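Local coordinates for GTP cyclohydrolase 1 type 2 homolog (Escherichia coli, Escherichia coli O157:H7, PDB 1NMO), which binds a pair of metal ions within a toroidal hexamer and may take part in degrading radiation-damaged nucleotides, at residues Gly222-Ala225 with Leu226-Leu230; Gly193-Ser196 with Glu197-His201; Arg76-Lys79 with Arg80-Lys84. One frame throughout, in Å; residues are numbered along the deposited sequence.

Interaction 1 (Gly222-Ala225 with Leu226-Leu230); sequences GIRA and LSEWL
The carbonyl oxygen of I223 is gripped twice by S227. The hydroxyl OG of S227 donates to I223 O over 2.6 Å, and the amide S227 N donates to the same I223 O over 3.0 Å; the two donors arrive from opposite faces of the carbonyl plane, with the amide 35° out of it. The serine can fold back in this way because its OG stands beside its own backbone N (chi1 -57°), a rotamer that turns the hydroxyl toward the preceding helical turn. A hydrogen bond between S227 OG and T40 OG1 fastens this buried hydroxyl to strand 37-41 as well. Regular i to i+4 bonds continue on both sides, from L226 N to G222 O at 2.8 Å and from W229 N to A225 O at 2.9 Å. All of this lies within helix 221-233, which follows the metal ligand E219 and packs on the five-stranded mixed sheet of the NIF3-family fold. I223 sets its CD1 3.4 Å from S227 OG, and both side chains lie on strand 237-240, I223 against F240 and S227 against V238. L226 and L230 reach I10 of helix 3-13. Nearer the solvent, R224 and E228 run side by side in the same direction, but their charged ends do not pair: R224 NE and E228 OE2 stay 5.4 Å apart, and the closest approach of the side chains is R224 CG to E228 OE2.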
ATOM      1  N   GLY A 222       2.918 -33.749  10.638  1.00 12.34           N
ATOM      2  CA  GLY A 222       3.126 -35.179  10.355  1.00 11.80           C
ATOM      3  C   GLY A 222       4.300 -35.579   9.489  1.00 11.46           C
ATOM      4  O   GLY A 222       5.153 -36.384   9.884  1.00 10.86           O
ATOM      5  N   ILE A 223       4.351 -35.029   8.288  1.00 13.36           N
ATOM      6  CA  ILE A 223       5.448 -35.381   7.388  1.00 14.81           C
ATOM      7  C   ILE A 223       6.772 -34.904   7.988  1.00 14.50           C
ATOM      8  O   ILE A 223       7.832 -35.523   7.791  1.00 14.38           O
ATOM      9  CB  ILE A 223       5.169 -34.781   5.969  1.00 15.65           C
ATOM     10  CG1 ILE A 223       6.171 -35.274   4.976  1.00 14.60           C
ATOM     11  CG2 ILE A 223       5.136 -33.278   6.047  1.00 15.50           C
ATOM     12  CD1 ILE A 223       7.440 -34.475   5.130  1.00 18.43           C
ATOM     13  N   ARG A 224       6.721 -33.787   8.719  1.00 16.08           N
ATOM     14  CA  ARG A 224       7.913 -33.305   9.386  1.00 15.49           C
ATOM     15  C   ARG A 224       8.269 -34.319  10.468  1.00 15.02           C
ATOM     16  O   ARG A 224       9.388 -34.815  10.532  1.00 15.04           O
ATOM     17  CB  ARG A 224       7.709 -31.886  10.016  1.00 14.66           C
ATOM     18  CG  ARG A 224       9.089 -31.318  10.644  1.00 14.42           C
ATOM     19  CD  ARG A 224       9.046 -29.748  10.882  1.00 18.31           C
ATOM     20  NE  ARG A 224       7.791 -29.466  11.513  1.00 19.66           N
ATOM     21  CZ  ARG A 224       6.963 -28.474  11.268  1.00 17.89           C
ATOM     22  NH1 ARG A 224       7.240 -27.555  10.353  1.00 15.07           N
ATOM     23  NH2 ARG A 224       5.819 -28.479  11.979  1.00 17.99           N
ATOM     24  N   ALA A 225       7.313 -34.668  11.315  1.00 15.42           N
ATOM     25  CA  ALA A 225       7.655 -35.620  12.367  1.00 16.63           C
ATOM     26  C   ALA A 225       8.204 -36.913  11.763  1.00 17.43           C
ATOM     27  O   ALA A 225       9.207 -37.420  12.241  1.00 19.13           O
ATOM     28  CB  ALA A 225       6.434 -35.929  13.242  1.00 15.05           C
ATOM     29  N   LEU A 226       7.587 -37.415  10.692  1.00 16.95           N
ATOM     30  CA  LEU A 226       8.032 -38.674  10.115  1.00 16.80           C
ATOM     31  C   LEU A 226       9.439 -38.560   9.567  1.00 16.14           C
ATOM     32  O   LEU A 226      10.269 -39.477   9.682  1.00 16.15           O
ATOM     33  CB  LEU A 226       7.007 -39.124   9.037  1.00 15.53           C
ATOM     34  CG  LEU A 226       7.427 -40.316   8.143  1.00 14.98           C
ATOM     35  CD1 LEU A 226       7.385 -41.619   8.953  1.00 13.07           C
ATOM     36  CD2 LEU A 226       6.472 -40.431   6.949  1.00 12.28           C
ATOM     37  N   SER A 227       9.754 -37.403   9.008  1.00 17.52           N
ATOM     38  CA  SER A 227      11.109 -37.197   8.424  1.00 19.01           C
ATOM     39  C   SER A 227      12.181 -37.279   9.510  1.00 19.17           C
ATOM     40  O   SER A 227      13.277 -37.780   9.249  1.00 18.98           O
ATOM     41  CB  SER A 227      11.211 -35.827   7.724  1.00 18.02           C
ATOM     42  OG  SER A 227      10.215 -35.705   6.726  1.00 18.33           O
ATOM     43  N   GLU A 228      11.860 -36.792  10.725  1.00 20.51           N
ATOM     44  CA  GLU A 228      12.818 -36.833  11.861  1.00 20.07           C
ATOM     45  C   GLU A 228      12.846 -38.268  12.318  1.00 19.91           C
ATOM     46  O   GLU A 228      13.891 -38.824  12.605  1.00 20.79           O
ATOM     47  CB  GLU A 228      12.325 -35.943  12.998  1.00 21.15           C
ATOM     48  CG  GLU A 228      12.339 -34.475  12.609  1.00 24.69           C
ATOM     49  CD  GLU A 228      11.487 -33.590  13.533  1.00 29.04           C
ATOM     50  OE1 GLU A 228      10.499 -34.151  14.169  1.00 28.86           O
ATOM     51  OE2 GLU A 228      11.806 -32.337  13.593  1.00 28.77           O
ATOM     52  N   TRP A 229      11.691 -38.900  12.358  1.00 19.63           N
ATOM     53  CA  TRP A 229      11.689 -40.293  12.777  1.00 19.91           C
ATOM     54  C   TRP A 229      12.583 -41.088  11.818  1.00 21.09           C
ATOM     55  O   TRP A 229      13.284 -42.033  12.220  1.00 21.63           O
ATOM     56  CB  TRP A 229      10.280 -40.889  12.681  1.00 19.22           C
ATOM     57  CG  TRP A 229      10.181 -42.296  13.167  1.00 18.81           C
ATOM     58  CD1 TRP A 229      10.029 -42.712  14.479  1.00 18.20           C
ATOM     59  CD2 TRP A 229      10.246 -43.502  12.370  1.00 19.76           C
ATOM     60  NE1 TRP A 229       9.992 -44.119  14.533  1.00 19.44           N
ATOM     61  CE2 TRP A 229      10.129 -44.610  13.257  1.00 18.93           C
ATOM     62  CE3 TRP A 229      10.403 -43.752  10.994  1.00 20.36           C
ATOM     63  CZ2 TRP A 229      10.157 -45.942  12.802  1.00 20.08           C
ATOM     64  CZ3 TRP A 229      10.440 -45.090  10.529  1.00 19.21           C
ATOM     65  CH2 TRP A 229      10.316 -46.168  11.438  1.00 20.70           C
ATOM     66  N   LEU A 230      12.574 -40.767  10.528  1.00 19.85           N
ATOM     67  CA  LEU A 230      13.447 -41.588   9.671  1.00 18.69           C
ATOM     68  C   LEU A 230      14.914 -41.227   9.955  1.00 19.37           C
ATOM     69  O   LEU A 230      15.760 -42.085   9.982  1.00 18.28           O
ATOM     70  CB  LEU A 230      13.117 -41.377   8.188  1.00 15.41           C
ATOM     71  CG  LEU A 230      11.812 -41.975   7.674  1.00 14.41           C
ATOM     72  CD1 LEU A 230      11.432 -41.101   6.517  1.00 13.77           C
ATOM     73  CD2 LEU A 230      11.998 -43.475   7.167  1.00  7.96           C
TER

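Interaction 2 (Gly193-Ser196 with Glu197-His201); sequences GEVS and EQTIH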
ATOM      1  N   GLY A 193      -8.469 -27.195   9.086  1.00 15.01           N
ATOM      2  CA  GLY A 193      -7.645 -26.350   8.204  1.00 14.56           C
ATOM      3  C   GLY A 193      -8.439 -25.384   7.319  1.00 14.88           C
ATOM      4  O   GLY A 193      -8.165 -24.202   7.226  1.00 14.49           O
ATOM      5  N   GLU A 194      -9.450 -25.912   6.659  1.00 14.95           N
ATOM      6  CA  GLU A 194     -10.250 -25.117   5.744  1.00 15.18           C
ATOM      7  C   GLU A 194     -11.609 -24.789   6.343  1.00 15.15           C
ATOM      8  O   GLU A 194     -11.961 -25.265   7.436  1.00 15.18           O
ATOM      9  CB  GLU A 194     -10.450 -25.903   4.458  1.00 12.65           C
ATOM     10  CG  GLU A 194      -9.261 -26.593   3.955  1.00 13.56           C
ATOM     11  CD  GLU A 194      -9.450 -26.965   2.491  1.00 15.89           C
ATOM     12  OE1 GLU A 194     -10.601 -26.761   2.031  1.00 18.51           O
ATOM     13  OE2 GLU A 194      -8.477 -27.452   1.794  1.00 15.38           O
ATOM     14  N   VAL A 195     -12.371 -23.973   5.607  1.00 15.21           N
ATOM     15  CA  VAL A 195     -13.693 -23.551   6.015  1.00 14.76           C
ATOM     16  C   VAL A 195     -14.628 -23.533   4.785  1.00 17.58           C
ATOM     17  O   VAL A 195     -14.187 -23.229   3.656  1.00 18.39           O
ATOM     18  CB  VAL A 195     -13.645 -22.135   6.684  1.00 13.50           C
ATOM     19  CG1 VAL A 195     -13.355 -21.047   5.639  1.00 17.16           C
ATOM     20  CG2 VAL A 195     -14.959 -21.808   7.414  1.00 12.46           C
ATOM     21  N   SER A 196     -15.897 -23.918   4.985  1.00 16.34           N
ATOM     22  CA  SER A 196     -16.851 -23.801   3.901  1.00 16.00           C
ATOM     23  C   SER A 196     -17.998 -22.883   4.349  1.00 15.93           C
ATOM     24  O   SER A 196     -18.091 -22.407   5.538  1.00 14.78           O
ATOM     25  CB  SER A 196     -17.388 -25.154   3.453  1.00 15.39           C
ATOM     26  OG  SER A 196     -16.311 -25.908   2.905  1.00 17.16           O
ATOM     27  N   GLU A 197     -18.873 -22.586   3.403  1.00 14.14           N
ATOM     28  CA  GLU A 197     -19.980 -21.672   3.734  1.00 12.99           C
ATOM     29  C   GLU A 197     -20.777 -22.210   4.939  1.00 14.16           C
ATOM     30  O   GLU A 197     -21.091 -21.497   5.883  1.00 14.00           O
ATOM     31  CB  GLU A 197     -20.881 -21.542   2.468  1.00 11.62           C
ATOM     32  CG  GLU A 197     -22.023 -20.468   2.452  1.00 12.97           C
ATOM     33  CD  GLU A 197     -23.238 -20.904   3.254  1.00 13.84           C
ATOM     34  OE1 GLU A 197     -23.399 -22.147   3.326  1.00 12.44           O
ATOM     35  OE2 GLU A 197     -23.996 -20.036   3.805  1.00 13.44           O
ATOM     36  N   GLN A 198     -21.056 -23.495   4.953  1.00 14.13           N
ATOM     37  CA  GLN A 198     -21.917 -23.982   6.007  1.00 16.84           C
ATOM     38  C   GLN A 198     -21.316 -24.051   7.398  1.00 16.12           C
ATOM     39  O   GLN A 198     -22.052 -23.998   8.381  1.00 14.81           O
ATOM     40  CB  GLN A 198     -22.428 -25.337   5.584  1.00 18.93           C
ATOM     41  CG  GLN A 198     -21.304 -26.339   5.499  1.00 24.33           C
ATOM     42  CD  GLN A 198     -21.737 -27.521   4.702  1.00 29.74           C
ATOM     43  OE1 GLN A 198     -22.651 -28.307   5.148  1.00 32.52           O
ATOM     44  NE2 GLN A 198     -21.143 -27.671   3.484  1.00 29.82           N
ATOM     45  N   THR A 199     -19.989 -24.247   7.452  1.00 15.84           N
ATOM     46  CA  THR A 199     -19.198 -24.334   8.683  1.00 15.18           C
ATOM     47  C   THR A 199     -19.508 -23.166   9.637  1.00 17.06           C
ATOM     48  O   THR A 199     -19.633 -23.339  10.871  1.00 17.60           O
ATOM     49  CB  THR A 199     -17.676 -24.241   8.382  1.00 14.77           C
ATOM     50  OG1 THR A 199     -17.321 -25.013   7.210  1.00 14.27           O
ATOM     51  CG2 THR A 199     -16.889 -24.756   9.595  1.00 13.24           C
ATOM     52  N   ILE A 200     -19.562 -21.948   9.091  1.00 16.88           N
ATOM     53  CA  ILE A 200     -19.876 -20.752   9.892  1.00 16.96           C
ATOM     54  C   ILE A 200     -21.249 -20.797  10.635  1.00 17.06           C
ATOM     55  O   ILE A 200     -21.394 -20.314  11.769  1.00 16.45           O
ATOM     56  CB  ILE A 200     -19.844 -19.474   8.962  1.00 16.05           C
ATOM     57  CG1 ILE A 200     -18.442 -19.299   8.394  1.00 15.44           C
ATOM     58  CG2 ILE A 200     -20.183 -18.244   9.764  1.00 15.60           C
ATOM     59  CD1 ILE A 200     -17.422 -19.175   9.480  1.00 17.88           C
ATOM     60  N   HIS A 201     -22.266 -21.347   9.999  1.00 15.91           N
ATOM     61  CA  HIS A 201     -23.577 -21.421  10.685  1.00 16.25           C
ATOM     62  C   HIS A 201     -23.477 -22.489  11.785  1.00 16.61           C
ATOM     63  O   HIS A 201     -24.183 -22.451  12.836  1.00 15.95           O
ATOM     64  CB  HIS A 201     -24.689 -21.813   9.671  1.00 15.81           C
ATOM     65  CG  HIS A 201     -24.703 -20.957   8.442  1.00 16.09           C
ATOM     66  ND1 HIS A 201     -24.750 -19.578   8.508  1.00 18.08           N
ATOM     67  CD2 HIS A 201     -24.567 -21.264   7.126  1.00 17.03           C
ATOM     68  CE1 HIS A 201     -24.642 -19.071   7.283  1.00 17.14           C
ATOM     69  NE2 HIS A 201     -24.527 -20.074   6.430  1.00 17.75           N
TER
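T199 turns its hydroxyl back toward the backbone of S196 in a strand-loop-helix passage, where strand 189-192 runs through a loop into helix 197-205, and the bond it makes ties that loop to the first helical turn. S196 N donates to T199 OG1 over 2.9 Å at an N-H...O angle of 159°. The threonine hydroxyl reaches that far because it lies opposite its own carbonyl carbon and beside its backbone N (chi1 -42°), which aims it at the incoming chain. In the other direction T199 N makes a weak bond to S196 O. The S196 hydroxyl does not join this exchange: S196 OG is hydrogen-bonded to Q176 and to E194 of the second subunit. V195 crosses T199 at a slant and leads with one branch, CG2, which sits 3.8 Å from T199 CB and 4.2 Å from I200 CD1. V195 also leans on F210 and A212 of strand 209-212, and T199 touches F210 too. Across the subunit boundary, E197 N is bonded to E194 OE2 of the second subunit, and E197 OE2 to T43 OG1 of that subunit. The E197 side chain bends at chi2 to meet H201, one turn further along the helix. E197 OE2 lies at the imidazole edge and takes a hydrogen bond from H201 NE2 over 2.7 Å; the carboxylate oxygen is almost in the ring plane, whereas the nitrogen stands 44° out of the carboxylate plane.

Interaction 3 (Arg76-Lys79 with Arg80-Lys84); sequences RGMK and RNRLK
M78 and R82, one turn apart on the same helix, run side by side, and the methyl end of the selenomethionine lies over one face of the arginine guanidinium. M78 CE is 3.2 Å from R82 NH2 and 3.5 Å from R82 CZ, displaced from the centre of the group toward its rim. The bend at chi3 (74°) in M78 brings CE round to the arginine, whose own chain is extended from CG to NE. A second pair, K79 and L83, also lies alongside and points the same way, but more loosely, with K79 CE 4.1 Å from L83 CD1. The N81 side-chain amide comes near the start of the helix, with N81 ND2 3.5 Å from G77 O.

Among the backbone bonds, G77 occupies the N-cap position, and its carbonyl oxygen serves the first turn: N81 N donates to G77 O over 3.2 Å, and R80 N adds a weak bond to the same oxygen. The regular pattern then continues with R82 N to M78 O at 2.9 Å and L83 N to K79 O at 3.0 Å.

Of the charged groups, the R82 guanidinium has its strongest partner across the subunit boundary, in a salt bridge from NH2 to E205 OE2 of the second subunit. M78 also packs on that E205, so one glutamate is met by both M78 and R82. K79 NZ has a long, weak ion pair with E71.

Helix 78-88 is the crossover helix of the beta-alpha-beta unit that joins strands 59-62 and 92-95; it lies beside helix 46-54, with N81 and R82 touching Q46 and R82 also touching L49.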
ATOM      1  N   ARG A  76      -1.284 -35.302 -18.954  1.00 18.69           N
ATOM      2  CA  ARG A  76      -0.954 -34.070 -19.685  1.00 18.99           C
ATOM      3  C   ARG A  76      -0.891 -32.906 -18.669  1.00 18.43           C
ATOM      4  O   ARG A  76      -1.293 -33.082 -17.486  1.00 18.16           O
ATOM      5  CB  ARG A  76      -2.061 -33.805 -20.677  1.00 20.12           C
ATOM      6  CG  ARG A  76      -3.334 -34.565 -20.364  1.00 23.65           C
ATOM      7  CD  ARG A  76      -4.139 -34.700 -21.727  1.00 27.85           C
ATOM      8  NE  ARG A  76      -3.775 -33.560 -22.604  1.00 29.17           N
ATOM      9  CZ  ARG A  76      -4.505 -33.095 -23.619  1.00 30.12           C
ATOM     10  NH1 ARG A  76      -5.689 -33.669 -23.922  1.00 28.44           N
ATOM     11  NH2 ARG A  76      -4.034 -32.042 -24.314  1.00 29.00           N
ATOM     12  N   GLY A  77      -0.444 -31.736 -19.132  1.00 17.43           N
ATOM     13  CA  GLY A  77      -0.363 -30.553 -18.284  1.00 17.09           C
ATOM     14  C   GLY A  77       0.498 -30.830 -17.068  1.00 17.55           C
ATOM     15  O   GLY A  77       1.520 -31.517 -17.176  1.00 19.10           O
HETATM   16  N   MSE A  78       0.053 -30.384 -15.894  1.00 17.83           N
HETATM   17  CA  MSE A  78       0.824 -30.563 -14.659  1.00 18.12           C
HETATM   18  C   MSE A  78       1.273 -32.012 -14.367  1.00 16.81           C
HETATM   19  O   MSE A  78       2.389 -32.255 -13.856  1.00 17.06           O
HETATM   20  CB  MSE A  78      -0.010 -30.083 -13.461  1.00 20.14           C
HETATM   21  CG  MSE A  78      -0.227 -28.651 -13.332  1.00 24.19           C
HETATM   22 SE   MSE A  78      -1.844 -28.532 -12.211  1.00 26.91          SE
HETATM   23  CE  MSE A  78      -0.937 -29.040 -10.460  1.00 27.24           C
ATOM     24  N   LYS A  79       0.403 -32.985 -14.634  1.00 15.53           N
ATOM     25  CA  LYS A  79       0.744 -34.393 -14.382  1.00 14.96           C
ATOM     26  C   LYS A  79       1.928 -34.866 -15.223  1.00 14.95           C
ATOM     27  O   LYS A  79       2.743 -35.674 -14.761  1.00 14.90           O
ATOM     28  CB  LYS A  79      -0.421 -35.324 -14.701  1.00 15.53           C
ATOM     29  CG  LYS A  79      -1.410 -35.673 -13.564  1.00 15.66           C
ATOM     30  CD  LYS A  79      -2.245 -36.974 -13.989  1.00 19.85           C
ATOM     31  CE  LYS A  79      -1.716 -38.382 -13.393  1.00 19.65           C
ATOM     32  NZ  LYS A  79      -2.889 -39.368 -13.215  1.00 23.74           N
ATOM     33  N   ARG A  80       2.012 -34.398 -16.459  1.00 14.13           N
ATOM     34  CA  ARG A  80       3.097 -34.824 -17.320  1.00 15.73           C
ATOM     35  C   ARG A  80       4.356 -34.198 -16.835  1.00 14.32           C
ATOM     36  O   ARG A  80       5.422 -34.792 -16.957  1.00 14.94           O
ATOM     37  CB  ARG A  80       2.901 -34.379 -18.801  1.00 14.78           C
ATOM     38  CG  ARG A  80       4.248 -34.167 -19.596  1.00 16.29           C
ATOM     39  CD  ARG A  80       4.004 -33.302 -20.828  1.00 17.82           C
ATOM     40  NE  ARG A  80       5.138 -32.688 -21.612  1.00 23.69           N
ATOM     41  CZ  ARG A  80       6.178 -33.338 -22.173  1.00 24.52           C
ATOM     42  NH1 ARG A  80       6.319 -34.683 -22.056  1.00 27.10           N
ATOM     43  NH2 ARG A  80       7.061 -32.647 -22.886  1.00 23.49           N
ATOM     44  N   ASN A  81       4.254 -32.985 -16.307  1.00 13.89           N
ATOM     45  CA  ASN A  81       5.477 -32.272 -15.858  1.00 13.35           C
ATOM     46  C   ASN A  81       6.033 -32.927 -14.614  1.00 12.94           C
ATOM     47  O   ASN A  81       7.232 -33.166 -14.511  1.00 13.10           O
ATOM     48  CB  ASN A  81       5.177 -30.826 -15.547  1.00 13.03           C
ATOM     49  CG  ASN A  81       4.738 -30.035 -16.798  1.00 16.89           C
ATOM     50  OD1 ASN A  81       5.172 -30.326 -17.925  1.00 18.47           O
ATOM     51  ND2 ASN A  81       3.900 -29.014 -16.593  1.00 17.63           N
ATOM     52  N   ARG A  82       5.125 -33.267 -13.703  1.00 12.33           N
ATOM     53  CA  ARG A  82       5.501 -33.854 -12.458  1.00 11.90           C
ATOM     54  C   ARG A  82       6.054 -35.255 -12.609  1.00 12.00           C
ATOM     55  O   ARG A  82       7.026 -35.637 -11.951  1.00  9.92           O
ATOM     56  CB  ARG A  82       4.286 -33.875 -11.583  1.00 10.77           C
ATOM     57  CG  ARG A  82       3.862 -32.592 -11.127  1.00 10.21           C
ATOM     58  CD  ARG A  82       2.412 -32.726 -10.524  1.00 10.73           C
ATOM     59  NE  ARG A  82       2.153 -31.421  -9.889  1.00 10.92           N
ATOM     60  CZ  ARG A  82       1.349 -31.220  -8.875  1.00  9.08           C
ATOM     61  NH1 ARG A  82       0.673 -32.229  -8.362  1.00  9.70           N
ATOM     62  NH2 ARG A  82       1.286 -30.002  -8.334  1.00 10.08           N
ATOM     63  N   LEU A  83       5.396 -36.051 -13.460  1.00 12.02           N
ATOM     64  CA  LEU A  83       5.794 -37.419 -13.664  1.00 12.03           C
ATOM     65  C   LEU A  83       7.045 -37.474 -14.561  1.00 12.64           C
ATOM     66  O   LEU A  83       7.857 -38.433 -14.451  1.00 13.90           O
ATOM     67  CB  LEU A  83       4.622 -38.215 -14.286  1.00 11.64           C
ATOM     68  CG  LEU A  83       3.437 -38.406 -13.371  1.00 11.88           C
ATOM     69  CD1 LEU A  83       2.282 -39.041 -14.068  1.00 10.73           C
ATOM     70  CD2 LEU A  83       3.914 -39.222 -12.210  1.00 11.42           C
ATOM     71  N   LYS A  84       7.226 -36.493 -15.451  1.00 11.96           N
ATOM     72  CA  LYS A  84       8.420 -36.534 -16.271  1.00 11.71           C
ATOM     73  C   LYS A  84       9.515 -36.226 -15.298  1.00 14.18           C
ATOM     74  O   LYS A  84      10.563 -36.866 -15.299  1.00 15.32           O
ATOM     75  CB  LYS A  84       8.481 -35.418 -17.305  1.00 11.31           C
ATOM     76  CG  LYS A  84       9.775 -35.498 -18.189  1.00 10.42           C
ATOM     77  CD  LYS A  84       9.857 -34.366 -19.238  1.00 10.96           C
ATOM     78  CE  LYS A  84      11.171 -34.417 -20.025  1.00 14.18           C
ATOM     79  NZ  LYS A  84      11.322 -33.197 -20.969  1.00 16.45           N
TER

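From the N terminus the three contacts follow in series, none enclosing or crossing another, and each closes a loop of only one helical turn or so. Interaction 3 comes first, at the start of helix 78-88 between strands 59-62 and 92-95 of the five-stranded sheet. Interaction 2 follows, where strand 189-192 of the six-stranded sheet gives way to helix 197-205. Interaction 1, on helix 221-233, brings the chain back to the five-stranded sheet. Centres lie 27 to 32 Å apart, and no two contacts touch. Interactions 2 and 3 both meet the second subunit, whereas interaction 1 stays inside its own chain, near the metal ligand H63.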